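Local coordinates for protein carbohydrate kinase, FGGY (PDB 3H6E) that probably transfers phosphate from ATP to a carbohydrate substrate, at residues Ile9-Gly14 with Thr70-Val75; Asp31-Pro36 with Leu61-Asp66; Trp56-Leu61 with Glu217-Ser222. All blocks are in the same frame, centred on the assembly; numbering follows the deposited sequence.

Contact 1. Residues Ile9-Gly14 with Thr70-Val75; sequences IVIDLG and TTIVPV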
ATOM      1  N   ILE A   9       2.272  19.715  -8.962  1.00 40.45           N
ATOM      2  CA  ILE A   9       1.050  18.960  -9.209  1.00 41.55           C
ATOM      3  C   ILE A   9       1.268  17.457  -9.061  1.00 41.37           C
ATOM      4  O   ILE A   9       2.174  16.882  -9.668  1.00 39.12           O
ATOM      5  CB  ILE A   9       0.492  19.241 -10.615  1.00 39.87           C
ATOM      6  CG1 ILE A   9       0.128  20.721 -10.760  1.00 43.05           C
ATOM      7  CG2 ILE A   9      -0.712  18.351 -10.894  1.00 38.95           C
ATOM      8  CD1 ILE A   9      -0.127  21.165 -12.193  1.00 42.70           C
ATOM      9  N   VAL A  10       0.429  16.824  -8.250  1.00 40.39           N
ATOM     10  CA  VAL A  10       0.507  15.386  -8.054  1.00 39.94           C
ATOM     11  C   VAL A  10      -0.673  14.685  -8.718  1.00 40.20           C
ATOM     12  O   VAL A  10      -1.828  15.040  -8.485  1.00 40.11           O
ATOM     13  CB  VAL A  10       0.516  15.024  -6.560  1.00 41.86           C
ATOM     14  CG1 VAL A  10       0.782  13.539  -6.383  1.00 39.59           C
ATOM     15  CG2 VAL A  10       1.555  15.858  -5.812  1.00 39.45           C
ATOM     16  N   ILE A  11      -0.378  13.696  -9.554  1.00 39.52           N
ATOM     17  CA  ILE A  11      -1.421  12.873 -10.158  1.00 39.69           C
ATOM     18  C   ILE A  11      -1.444  11.500  -9.499  1.00 38.70           C
ATOM     19  O   ILE A  11      -0.506  10.717  -9.646  1.00 35.75           O
ATOM     20  CB  ILE A  11      -1.230  12.731 -11.676  1.00 36.89           C
ATOM     21  CG1 ILE A  11       0.249  12.846 -12.035  1.00 37.58           C
ATOM     22  CG2 ILE A  11      -2.009  13.802 -12.411  1.00 40.79           C
ATOM     23  CD1 ILE A  11       0.499  13.129 -13.504  1.00 39.96           C
ATOM     24  N   ASP A  12      -2.512  11.219  -8.758  1.00 38.00           N
ATOM     25  CA  ASP A  12      -2.625   9.966  -8.023  1.00 38.44           C
ATOM     26  C   ASP A  12      -3.711   9.087  -8.618  1.00 38.88           C
ATOM     27  O   ASP A  12      -4.866   9.134  -8.197  1.00 39.95           O
ATOM     28  CB  ASP A  12      -2.914  10.227  -6.546  1.00 40.53           C
ATOM     29  CG  ASP A  12      -2.747   8.985  -5.695  1.00 38.75           C
ATOM     30  OD1 ASP A  12      -2.829   7.869  -6.249  1.00 37.57           O
ATOM     31  OD2 ASP A  12      -2.529   9.123  -4.474  1.00 41.92           O
ATOM     32  N   LEU A  13      -3.323   8.277  -9.593  1.00 36.62           N
ATOM     33  CA  LEU A  13      -4.260   7.417 -10.291  1.00 38.11           C
ATOM     34  C   LEU A  13      -4.343   6.046  -9.622  1.00 38.56           C
ATOM     35  O   LEU A  13      -3.828   5.049 -10.128  1.00 33.33           O
ATOM     36  CB  LEU A  13      -3.846   7.318 -11.756  1.00 39.53           C
ATOM     37  CG  LEU A  13      -3.641   8.744 -12.284  1.00 39.16           C
ATOM     38  CD1 LEU A  13      -2.640   8.808 -13.419  1.00 37.58           C
ATOM     39  CD2 LEU A  13      -4.966   9.379 -12.681  1.00 37.30           C
ATOM     40  N   GLY A  14      -4.999   6.018  -8.465  1.00 38.06           N
ATOM     41  CA  GLY A  14      -5.144   4.801  -7.694  1.00 37.54           C
ATOM     42  C   GLY A  14      -6.141   3.840  -8.311  1.00 36.91           C
ATOM     43  O   GLY A  14      -6.588   4.028  -9.444  1.00 36.64           O
ATOM     44  N   THR A  70       6.150  24.133 -11.601  1.00 42.20           N
ATOM     45  CA  THR A  70       7.523  23.817 -11.969  1.00 42.83           C
ATOM     46  C   THR A  70       7.822  22.323 -11.890  1.00 41.71           C
ATOM     47  O   THR A  70       8.897  21.879 -12.295  1.00 42.61           O
ATOM     48  CB  THR A  70       8.528  24.577 -11.081  1.00 43.24           C
ATOM     49  OG1 THR A  70       8.320  24.225  -9.707  1.00 39.92           O
ATOM     50  CG2 THR A  70       8.349  26.078 -11.245  1.00 44.96           C
ATOM     51  N   THR A  71       6.874  21.550 -11.368  1.00 42.25           N
ATOM     52  CA  THR A  71       7.064  20.111 -11.221  1.00 38.03           C
ATOM     53  C   THR A  71       5.745  19.348 -11.150  1.00 39.10           C
ATOM     54  O   THR A  71       4.794  19.783 -10.496  1.00 38.43           O
ATOM     55  CB  THR A  71       7.892  19.773  -9.959  1.00 39.23           C
ATOM     56  OG1 THR A  71       9.201  20.346 -10.066  1.00 42.93           O
ATOM     57  CG2 THR A  71       8.025  18.269  -9.797  1.00 35.63           C
ATOM     58  N   ILE A  72       5.698  18.211 -11.837  1.00 38.55           N
ATOM     59  CA  ILE A  72       4.618  17.247 -11.677  1.00 38.74           C
ATOM     60  C   ILE A  72       5.211  15.912 -11.234  1.00 37.05           C
ATOM     61  O   ILE A  72       6.237  15.476 -11.759  1.00 35.21           O
ATOM     62  CB  ILE A  72       3.852  17.012 -12.986  1.00 37.90           C
ATOM     63  CG1 ILE A  72       3.325  18.327 -13.552  1.00 37.96           C
ATOM     64  CG2 ILE A  72       2.706  16.034 -12.767  1.00 37.00           C
ATOM     65  CD1 ILE A  72       2.652  18.159 -14.899  1.00 40.82           C
ATOM     66  N   VAL A  73       4.572  15.267 -10.265  1.00 37.07           N
ATOM     67  CA  VAL A  73       5.001  13.944  -9.828  1.00 34.19           C
ATOM     68  C   VAL A  73       3.844  12.946  -9.837  1.00 34.91           C
ATOM     69  O   VAL A  73       2.821  13.169  -9.195  1.00 35.56           O
ATOM     70  CB  VAL A  73       5.688  13.985  -8.451  1.00 34.71           C
ATOM     71  CG1 VAL A  73       5.091  15.080  -7.585  1.00 34.82           C
ATOM     72  CG2 VAL A  73       5.611  12.617  -7.772  1.00 34.48           C
ATOM     73  N   PRO A  74       4.010  11.844 -10.584  1.00 34.31           N
ATOM     74  CA  PRO A  74       2.994  10.813 -10.824  1.00 33.19           C
ATOM     75  C   PRO A  74       2.942   9.775  -9.713  1.00 31.67           C
ATOM     76  O   PRO A  74       3.975   9.434  -9.141  1.00 31.00           O
ATOM     77  CB  PRO A  74       3.472  10.142 -12.122  1.00 30.76           C
ATOM     78  CG  PRO A  74       4.689  10.929 -12.578  1.00 32.36           C
ATOM     79  CD  PRO A  74       5.230  11.585 -11.359  1.00 31.08           C
ATOM     80  N   VAL A  75       1.743   9.282  -9.421  1.00 33.24           N
ATOM     81  CA  VAL A  75       1.542   8.244  -8.417  1.00 30.98           C
ATOM     82  C   VAL A  75       0.552   7.213  -8.948  1.00 31.40           C
ATOM     83  O   VAL A  75      -0.515   7.568  -9.449  1.00 33.71           O
ATOM     84  CB  VAL A  75       0.990   8.824  -7.104  1.00 32.38           C
ATOM     85  CG1 VAL A  75       0.696   7.706  -6.115  1.00 31.89           C
ATOM     86  CG2 VAL A  75       1.965   9.825  -6.511  1.00 32.51           C
TER
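The carbonyl oxygen Ile11 O takes the N-H of Val75 N at 2.7 Å, and it is one link in a run of five backbone bonds that zip two parallel strands together. Two residues earlier, Ile9 O is gripped twice: by Val73 N at 3.0 Å, and by a CA-H...O contact from Ile72 CA. Val73 O likewise accepts from Ile11 N and meets the CA-H of Val10, while Leu13 N reaches Val75 O. Pro74, which has no N-H, costs this pairing nothing, because its bonding side is turned to the next strand. Side chains alternate over the two faces. Ile11 meets Ile72 at a slant, CD1 to CG2 3.7 Å, on the face with Ile9 and Pro74. On the other face Val10 CG1 meets Val75 CG2, and Val75 CG1, anti to its own N (chi1 176°), lies against Asp12 OD1 at 3.5 Å. The Asp-Leu-Gly that ends 9-14 is consistent with the first phosphate loop of actin-like ATPases, and Asp12 OD1 lies close to a second carboxylate, Asp233 OD1. The pair sits mid-sheet, strand 17-23 flanking Ile9-Leu13 and strand 226-232 flanking Thr71-Val75, with helix 50-63 covering the Ile9 and Ile11 face through Leu61 and Leu57.

Contact 2. Residues Asp31-Pro36 with Leu61-Asp66; sequences DRQVRP and LSRYAD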
ATOM      1  N   ASP A  31      -5.754  22.899  -4.168  1.00 49.36           N
ATOM      2  CA  ASP A  31      -6.921  22.386  -4.874  1.00 48.28           C
ATOM      3  C   ASP A  31      -6.803  20.883  -5.101  1.00 48.83           C
ATOM      4  O   ASP A  31      -5.704  20.325  -5.111  1.00 46.72           O
ATOM      5  CB  ASP A  31      -7.090  23.103  -6.217  1.00 49.36           C
ATOM      6  CG  ASP A  31      -8.465  22.893  -6.821  1.00 49.92           C
ATOM      7  OD1 ASP A  31      -9.461  23.051  -6.086  1.00 54.52           O
ATOM      8  OD2 ASP A  31      -8.551  22.580  -8.028  1.00 47.25           O
ATOM      9  N   ARG A  32      -7.946  20.233  -5.284  1.00 48.15           N
ATOM     10  CA  ARG A  32      -7.983  18.800  -5.532  1.00 45.81           C
ATOM     11  C   ARG A  32      -9.165  18.452  -6.425  1.00 48.55           C
ATOM     12  O   ARG A  32     -10.272  18.954  -6.234  1.00 50.07           O
ATOM     13  CB  ARG A  32      -8.066  18.034  -4.211  1.00 47.80           C
ATOM     14  CG  ARG A  32      -8.246  16.529  -4.353  1.00 47.16           C
ATOM     15  CD  ARG A  32      -7.888  15.823  -3.053  1.00 45.78           C
ATOM     16  NE  ARG A  32      -8.628  14.581  -2.866  1.00 48.42           N
ATOM     17  CZ  ARG A  32      -9.760  14.496  -2.175  1.00 50.76           C
ATOM     18  NH1 ARG A  32     -10.274  15.581  -1.611  1.00 52.49           N
ATOM     19  NH2 ARG A  32     -10.380  13.330  -2.047  1.00 51.17           N
ATOM     20  N   GLN A  33      -8.916  17.598  -7.409  1.00 48.91           N
ATOM     21  CA  GLN A  33      -9.958  17.132  -8.311  1.00 48.89           C
ATOM     22  C   GLN A  33      -9.971  15.608  -8.312  1.00 48.13           C
ATOM     23  O   GLN A  33      -8.948  14.972  -8.564  1.00 46.34           O
ATOM     24  CB  GLN A  33      -9.722  17.669  -9.723  1.00 51.23           C
ATOM     25  CG  GLN A  33      -9.967  19.164  -9.864  1.00 51.14           C
ATOM     26  CD  GLN A  33     -11.442  19.499  -9.998  1.00 55.91           C
ATOM     27  OE1 GLN A  33     -12.123  19.003 -10.900  1.00 54.29           O
ATOM     28  NE2 GLN A  33     -11.944  20.346  -9.102  1.00 50.35           N
ATOM     29  N   VAL A  34     -11.129  15.025  -8.018  1.00 44.77           N
ATOM     30  CA  VAL A  34     -11.238  13.576  -7.928  1.00 44.14           C
ATOM     31  C   VAL A  34     -12.235  13.014  -8.939  1.00 48.22           C
ATOM     32  O   VAL A  34     -12.897  13.763  -9.660  1.00 47.66           O
ATOM     33  CB  VAL A  34     -11.636  13.128  -6.518  1.00 46.61           C
ATOM     34  CG1 VAL A  34     -10.879  13.943  -5.480  1.00 47.95           C
ATOM     35  CG2 VAL A  34     -13.139  13.267  -6.322  1.00 45.33           C
ATOM     36  N   ARG A  35     -12.341  11.690  -8.971  1.00 48.19           N
ATOM     37  CA  ARG A  35     -13.126  11.000  -9.983  1.00 47.30           C
ATOM     38  C   ARG A  35     -12.931   9.495  -9.853  1.00 47.99           C
ATOM     39  O   ARG A  35     -11.821   8.995 -10.026  1.00 46.73           O
ATOM     40  CB  ARG A  35     -12.675  11.448 -11.370  1.00 47.92           C
ATOM     41  CG  ARG A  35     -13.215  10.617 -12.508  1.00 46.70           C
ATOM     42  CD  ARG A  35     -12.196  10.540 -13.626  1.00 46.04           C
ATOM     43  NE  ARG A  35     -12.831  10.434 -14.933  1.00 48.36           N
ATOM     44  CZ  ARG A  35     -12.248   9.911 -16.005  1.00 50.09           C
ATOM     45  NH1 ARG A  35     -11.014   9.429 -15.923  1.00 50.18           N
ATOM     46  NH2 ARG A  35     -12.902   9.863 -17.156  1.00 47.72           N
ATOM     47  N   PRO A  36     -14.013   8.765  -9.551  1.00 50.11           N
ATOM     48  CA  PRO A  36     -13.909   7.309  -9.417  1.00 48.62           C
ATOM     49  C   PRO A  36     -13.333   6.694 -10.685  1.00 48.05           C
ATOM     50  O   PRO A  36     -13.506   7.254 -11.768  1.00 48.08           O
ATOM     51  CB  PRO A  36     -15.364   6.866  -9.230  1.00 46.65           C
ATOM     52  CG  PRO A  36     -16.070   8.076  -8.713  1.00 48.11           C
ATOM     53  CD  PRO A  36     -15.392   9.247  -9.361  1.00 48.35           C
ATOM     54  N   LEU A  61      -5.762  19.452 -15.672  1.00 53.47           N
ATOM     55  CA  LEU A  61      -4.453  20.092 -15.773  1.00 52.40           C
ATOM     56  C   LEU A  61      -4.573  21.480 -16.391  1.00 53.60           C
ATOM     57  O   LEU A  61      -3.842  22.400 -16.021  1.00 52.49           O
ATOM     58  CB  LEU A  61      -3.481  19.239 -16.591  1.00 51.46           C
ATOM     59  CG  LEU A  61      -2.754  18.110 -15.858  1.00 49.77           C
ATOM     60  CD1 LEU A  61      -1.668  17.541 -16.742  1.00 47.34           C
ATOM     61  CD2 LEU A  61      -2.166  18.603 -14.552  1.00 49.95           C
ATOM     62  N   SER A  62      -5.499  21.624 -17.336  1.00 52.61           N
ATOM     63  CA  SER A  62      -5.741  22.910 -17.978  1.00 53.01           C
ATOM     64  C   SER A  62      -6.164  23.955 -16.954  1.00 55.35           C
ATOM     65  O   SER A  62      -5.857  25.138 -17.095  1.00 54.89           O
ATOM     66  CB  SER A  62      -6.811  22.779 -19.066  1.00 53.61           C
ATOM     67  OG  SER A  62      -6.346  22.004 -20.160  1.00 53.10           O
ATOM     68  N   ARG A  63      -6.863  23.505 -15.916  1.00 54.34           N
ATOM     69  CA  ARG A  63      -7.394  24.403 -14.895  1.00 54.52           C
ATOM     70  C   ARG A  63      -6.308  25.141 -14.114  1.00 55.93           C
ATOM     71  O   ARG A  63      -6.540  26.237 -13.604  1.00 57.33           O
ATOM     72  CB  ARG A  63      -8.309  23.640 -13.934  1.00 55.52           C
ATOM     73  CG  ARG A  63      -9.487  22.963 -14.618  1.00 57.79           C
ATOM     74  CD  ARG A  63     -10.556  22.547 -13.618  1.00 57.86           C
ATOM     75  NE  ARG A  63     -11.702  21.929 -14.279  1.00 60.61           N
ATOM     76  CZ  ARG A  63     -11.834  20.622 -14.480  1.00 59.33           C
ATOM     77  NH1 ARG A  63     -12.909  20.146 -15.094  1.00 60.67           N
ATOM     78  NH2 ARG A  63     -10.893  19.786 -14.066  1.00 57.24           N
ATOM     79  N   TYR A  64      -5.122  24.546 -14.022  1.00 56.45           N
ATOM     80  CA  TYR A  64      -4.041  25.134 -13.238  1.00 55.59           C
ATOM     81  C   TYR A  64      -3.000  25.829 -14.112  1.00 55.26           C
ATOM     82  O   TYR A  64      -1.810  25.798 -13.808  1.00 57.37           O
ATOM     83  CB  TYR A  64      -3.356  24.065 -12.379  1.00 55.22           C
ATOM     84  CG  TYR A  64      -4.305  23.173 -11.608  1.00 54.41           C
ATOM     85  CD1 TYR A  64      -4.934  23.624 -10.454  1.00 53.78           C
ATOM     86  CD2 TYR A  64      -4.561  21.874 -12.027  1.00 55.63           C
ATOM     87  CE1 TYR A  64      -5.798  22.810  -9.744  1.00 55.28           C
ATOM     88  CE2 TYR A  64      -5.424  21.050 -11.324  1.00 54.87           C
ATOM     89  CZ  TYR A  64      -6.040  21.523 -10.184  1.00 55.88           C
ATOM     90  OH  TYR A  64      -6.900  20.707  -9.484  1.00 53.54           O
ATOM     91  N   ALA A  65      -3.449  26.459 -15.193  1.00 56.67           N
ATOM     92  CA  ALA A  65      -2.533  27.111 -16.127  1.00 56.21           C
ATOM     93  C   ALA A  65      -2.055  28.477 -15.633  1.00 56.96           C
ATOM     94  O   ALA A  65      -1.024  28.976 -16.082  1.00 56.43           O
ATOM     95  CB  ALA A  65      -3.172  27.236 -17.504  1.00 54.90           C
ATOM     96  N   ASP A  66      -2.806  29.077 -14.716  1.00 57.14           N
ATOM     97  CA  ASP A  66      -2.449  30.387 -14.177  1.00 55.99           C
ATOM     98  C   ASP A  66      -1.397  30.281 -13.081  1.00 56.43           C
ATOM     99  O   ASP A  66      -0.883  31.293 -12.603  1.00 59.55           O
ATOM    100  CB  ASP A  66      -3.688  31.100 -13.626  1.00 58.99           C
ATOM    101  CG  ASP A  66      -4.487  31.805 -14.704  1.00 61.49           C
ATOM    102  OD1 ASP A  66      -4.415  31.384 -15.881  1.00 60.04           O
ATOM    103  OD2 ASP A  66      -5.192  32.782 -14.370  1.00 62.78           O
TER
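Tyr64 reaches out from the end of helix 50-63 and gives its hydroxyl proton to Asp31, OH to OD2 2.9 Å. The bond uses the anti side of the carboxylate oxygen and lies 31° out of the carboxylate plane. Asp31 has CG anti to its backbone N (chi1 -164°), which swings the carboxylate over to the ring edge: OD2 is 3.3 Å from Tyr64 CE1, and Asp31 CB also packs against that edge carbon. Carboxylate and ring planes are turned 61° apart. Gln33, two residues on and on the same side of its strand, brings CG to 3.5 Å from Tyr64 OH. Its chain then bends at chi2 and carries the amide on toward the extended Arg63, where OE1 lies over a face of the guanidinium. With OE1 3.5 Å from Arg63 NH2 at a poor angle, this is a polar approach and not a hydrogen bond. The contact packs helix 50-63, the crossover of a beta-alpha-beta unit from strand 29-36 to strand 71-76, against the sheet's edge strand 29-36, which pairs inward with strand 17-23; Gln33 also touches Val60 of that helix, and farther along the strand Arg35 salt-bridges Asp52.

Contact 3. Residues Trp56-Leu61 with Glu217-Ser222; sequences WLLDVL and ERTGLS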
ATOM      1  N   TRP A  56      -9.497  13.040 -18.982  1.00 48.86           N
ATOM      2  CA  TRP A  56      -9.926  13.729 -17.767  1.00 49.94           C
ATOM      3  C   TRP A  56      -8.807  14.572 -17.169  1.00 50.44           C
ATOM      4  O   TRP A  56      -9.036  15.696 -16.720  1.00 53.22           O
ATOM      5  CB  TRP A  56     -10.427  12.737 -16.714  1.00 49.50           C
ATOM      6  CG  TRP A  56     -10.621  13.361 -15.354  1.00 49.58           C
ATOM      7  CD1 TRP A  56     -11.623  14.213 -14.978  1.00 49.39           C
ATOM      8  CD2 TRP A  56      -9.792  13.184 -14.194  1.00 49.69           C
ATOM      9  NE1 TRP A  56     -11.470  14.574 -13.660  1.00 47.47           N
ATOM     10  CE2 TRP A  56     -10.356  13.957 -13.156  1.00 49.91           C
ATOM     11  CE3 TRP A  56      -8.632  12.447 -13.931  1.00 48.04           C
ATOM     12  CZ2 TRP A  56      -9.799  14.014 -11.877  1.00 49.18           C
ATOM     13  CZ3 TRP A  56      -8.079  12.506 -12.660  1.00 44.95           C
ATOM     14  CH2 TRP A  56      -8.664  13.283 -11.651  1.00 46.45           C
ATOM     15  N   LEU A  57      -7.595  14.029 -17.167  1.00 50.21           N
ATOM     16  CA  LEU A  57      -6.486  14.681 -16.477  1.00 50.02           C
ATOM     17  C   LEU A  57      -5.758  15.714 -17.341  1.00 51.21           C
ATOM     18  O   LEU A  57      -4.913  16.454 -16.845  1.00 51.78           O
ATOM     19  CB  LEU A  57      -5.521  13.647 -15.881  1.00 49.46           C
ATOM     20  CG  LEU A  57      -4.223  13.267 -16.587  1.00 47.70           C
ATOM     21  CD1 LEU A  57      -3.086  14.140 -16.088  1.00 45.44           C
ATOM     22  CD2 LEU A  57      -3.912  11.802 -16.322  1.00 47.63           C
ATOM     23  N   LEU A  58      -6.090  15.768 -18.628  1.00 51.40           N
ATOM     24  CA  LEU A  58      -5.642  16.876 -19.466  1.00 50.94           C
ATOM     25  C   LEU A  58      -6.597  18.054 -19.312  1.00 51.51           C
ATOM     26  O   LEU A  58      -6.211  19.207 -19.505  1.00 52.70           O
ATOM     27  CB  LEU A  58      -5.519  16.459 -20.934  1.00 50.73           C
ATOM     28  CG  LEU A  58      -4.164  15.864 -21.325  1.00 51.90           C
ATOM     29  CD1 LEU A  58      -4.091  15.609 -22.820  1.00 50.68           C
ATOM     30  CD2 LEU A  58      -3.027  16.775 -20.879  1.00 49.30           C
ATOM     31  N   ASP A  59      -7.844  17.752 -18.959  1.00 52.39           N
ATOM     32  CA  ASP A  59      -8.827  18.776 -18.620  1.00 51.80           C
ATOM     33  C   ASP A  59      -8.416  19.478 -17.338  1.00 52.06           C
ATOM     34  O   ASP A  59      -8.144  20.678 -17.328  1.00 53.79           O
ATOM     35  CB  ASP A  59     -10.210  18.155 -18.415  1.00 51.32           C
ATOM     36  CG  ASP A  59     -10.812  17.627 -19.698  1.00 53.91           C
ATOM     37  OD1 ASP A  59     -10.345  18.035 -20.784  1.00 53.62           O
ATOM     38  OD2 ASP A  59     -11.755  16.807 -19.620  1.00 53.94           O
ATOM     39  N   VAL A  60      -8.376  18.716 -16.252  1.00 53.06           N
ATOM     40  CA  VAL A  60      -8.074  19.262 -14.935  1.00 53.59           C
ATOM     41  C   VAL A  60      -6.717  19.962 -14.901  1.00 53.73           C
ATOM     42  O   VAL A  60      -6.545  20.954 -14.192  1.00 54.50           O
ATOM     43  CB  VAL A  60      -8.151  18.170 -13.842  1.00 51.27           C
ATOM     44  CG1 VAL A  60      -7.383  16.939 -14.270  1.00 52.81           C
ATOM     45  CG2 VAL A  60      -7.637  18.696 -12.512  1.00 51.90           C
ATOM     46  N   LEU A  61      -5.762  19.452 -15.672  1.00 53.47           N
ATOM     47  CA  LEU A  61      -4.453  20.092 -15.773  1.00 52.40           C
ATOM     48  C   LEU A  61      -4.573  21.480 -16.391  1.00 53.60           C
ATOM     49  O   LEU A  61      -3.842  22.400 -16.021  1.00 52.49           O
ATOM     50  CB  LEU A  61      -3.481  19.239 -16.591  1.00 51.46           C
ATOM     51  CG  LEU A  61      -2.754  18.110 -15.858  1.00 49.77           C
ATOM     52  CD1 LEU A  61      -1.668  17.541 -16.742  1.00 47.34           C
ATOM     53  CD2 LEU A  61      -2.166  18.603 -14.552  1.00 49.95           C
ATOM     54  N   GLU A 217       1.017  22.620 -24.298  1.00 51.63           N
ATOM     55  CA  GLU A 217       0.119  23.482 -25.050  1.00 53.55           C
ATOM     56  C   GLU A 217      -1.303  23.460 -24.504  1.00 53.56           C
ATOM     57  O   GLU A 217      -1.758  24.417 -23.878  1.00 53.12           O
ATOM     58  CB  GLU A 217       0.106  23.065 -26.523  1.00 55.44           C
ATOM     59  CG  GLU A 217      -0.302  24.181 -27.461  1.00 58.42           C
ATOM     60  CD  GLU A 217       0.569  25.411 -27.293  1.00 61.90           C
ATOM     61  OE1 GLU A 217       1.734  25.256 -26.864  1.00 60.13           O
ATOM     62  OE2 GLU A 217       0.091  26.528 -27.584  1.00 62.40           O
ATOM     63  N   ARG A 218      -2.000  22.356 -24.749  1.00 53.37           N
ATOM     64  CA  ARG A 218      -3.418  22.251 -24.429  1.00 55.62           C
ATOM     65  C   ARG A 218      -3.724  22.263 -22.930  1.00 53.82           C
ATOM     66  O   ARG A 218      -4.889  22.229 -22.530  1.00 56.28           O
ATOM     67  CB  ARG A 218      -4.011  21.005 -25.079  1.00 55.14           C
ATOM     68  CG  ARG A 218      -3.076  19.817 -25.074  1.00 52.10           C
ATOM     69  CD  ARG A 218      -3.771  18.578 -24.536  1.00 56.02           C
ATOM     70  NE  ARG A 218      -5.084  18.345 -25.137  1.00 57.34           N
ATOM     71  CZ  ARG A 218      -6.228  18.828 -24.656  1.00 54.45           C
ATOM     72  NH1 ARG A 218      -6.232  19.591 -23.570  1.00 53.04           N
ATOM     73  NH2 ARG A 218      -7.372  18.552 -25.265  1.00 55.48           N
ATOM     74  N   THR A 219      -2.684  22.304 -22.103  1.00 51.87           N
ATOM     75  CA  THR A 219      -2.874  22.462 -20.667  1.00 52.16           C
ATOM     76  C   THR A 219      -2.504  23.880 -20.262  1.00 52.15           C
ATOM     77  O   THR A 219      -2.864  24.346 -19.181  1.00 52.24           O
ATOM     78  CB  THR A 219      -2.013  21.480 -19.856  1.00 51.35           C
ATOM     79  OG1 THR A 219      -0.652  21.930 -19.846  1.00 50.06           O
ATOM     80  CG2 THR A 219      -2.085  20.086 -20.456  1.00 51.71           C
ATOM     81  N   GLY A 220      -1.780  24.562 -21.143  1.00 50.60           N
ATOM     82  CA  GLY A 220      -1.350  25.920 -20.881  1.00 50.82           C
ATOM     83  C   GLY A 220      -0.285  25.973 -19.806  1.00 51.50           C
ATOM     84  O   GLY A 220      -0.030  27.026 -19.221  1.00 52.77           O
ATOM     85  N   LEU A 221       0.330  24.827 -19.533  1.00 50.77           N
ATOM     86  CA  LEU A 221       1.443  24.760 -18.595  1.00 48.23           C
ATOM     87  C   LEU A 221       2.750  25.039 -19.330  1.00 45.61           C
ATOM     88  O   LEU A 221       2.863  24.785 -20.529  1.00 45.69           O
ATOM     89  CB  LEU A 221       1.498  23.391 -17.913  1.00 49.96           C
ATOM     90  CG  LEU A 221       0.376  23.061 -16.926  1.00 48.99           C
ATOM     91  CD1 LEU A 221       0.450  21.606 -16.510  1.00 44.81           C
ATOM     92  CD2 LEU A 221       0.438  23.974 -15.706  1.00 49.80           C
ATOM     93  N   SER A 222       3.733  25.567 -18.609  1.00 44.57           N
ATOM     94  CA  SER A 222       5.014  25.909 -19.210  1.00 43.52           C
ATOM     95  C   SER A 222       5.729  24.667 -19.718  1.00 44.52           C
ATOM     96  O   SER A 222       5.679  23.614 -19.083  1.00 42.44           O
ATOM     97  CB  SER A 222       5.899  26.642 -18.204  1.00 44.27           C
ATOM     98  OG  SER A 222       7.220  26.765 -18.698  1.00 45.45           O
TER
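Leu58 carries the contact with two methyls: CD1 presses on Arg218 CD at 3.4 Å, and CD2 meets Thr219 CG2 at 3.5 Å. Arg218 crosses the leucine at about a right angle, its chain bent at chi2 and chi3 so that a face of the guanidinium comes under Leu58 CB. Thr219 CG2 also touches Leu61 CB, at 4.2 Å, and the outer limit of the patch is a loose meeting of Leu61 CD2 with Leu221 CD1. No hydrogen bond crosses between 56-61 and 217-222; the join is apolar apart from the arginine head. In the ribonuclease H-like fold of the actin-like ATPases, helix 50-63 is the crossover between strands 29-36 and 71-76, and here the end of helix 213-219 lies beside it. What positions Thr219 is an ST turn: OG1 accepts from Leu221 N at 3.1 Å (149° at the hydrogen), which directs CG2 to the leucines, anti to the carbonyl carbon. With an alanine here, Leu221 N would probably lose its acceptor, and a gap is likely to open beside Leu58 CD2. Gly220, with phi 71°, turns the chain out of the helix, its N held by Glu217 O at 2.7 Å. Farther out, Ser62 OG is hydrogen-bonded to both Leu58 O and Arg218 O, which share its single proton, while Leu221 rests on Val69 and Leu211.

Overall arrangement
Starting from the N terminus, strand 9-13 leads into the hairpin strands 17-23 and 29-36, then helix 50-63. Contact 2 closes first, a short loop that ties the sheet edge to the helix end. Contact 1 then closes the wider loop around it, when strand 71-76 settles beside the first strand, so contact 2 is nested inside. Contact 3 reaches much farther along the chain, from helix 50-63 to 217-222, so its segments alternate with those of both others and it crosses them. Helix 50-63 is the common element: Leu61 belongs to contacts 2 and 3 and packs on Ile9 of contact 1. Together they bind sheet centre, sheet edge and a later helix into one side of the N-terminal half.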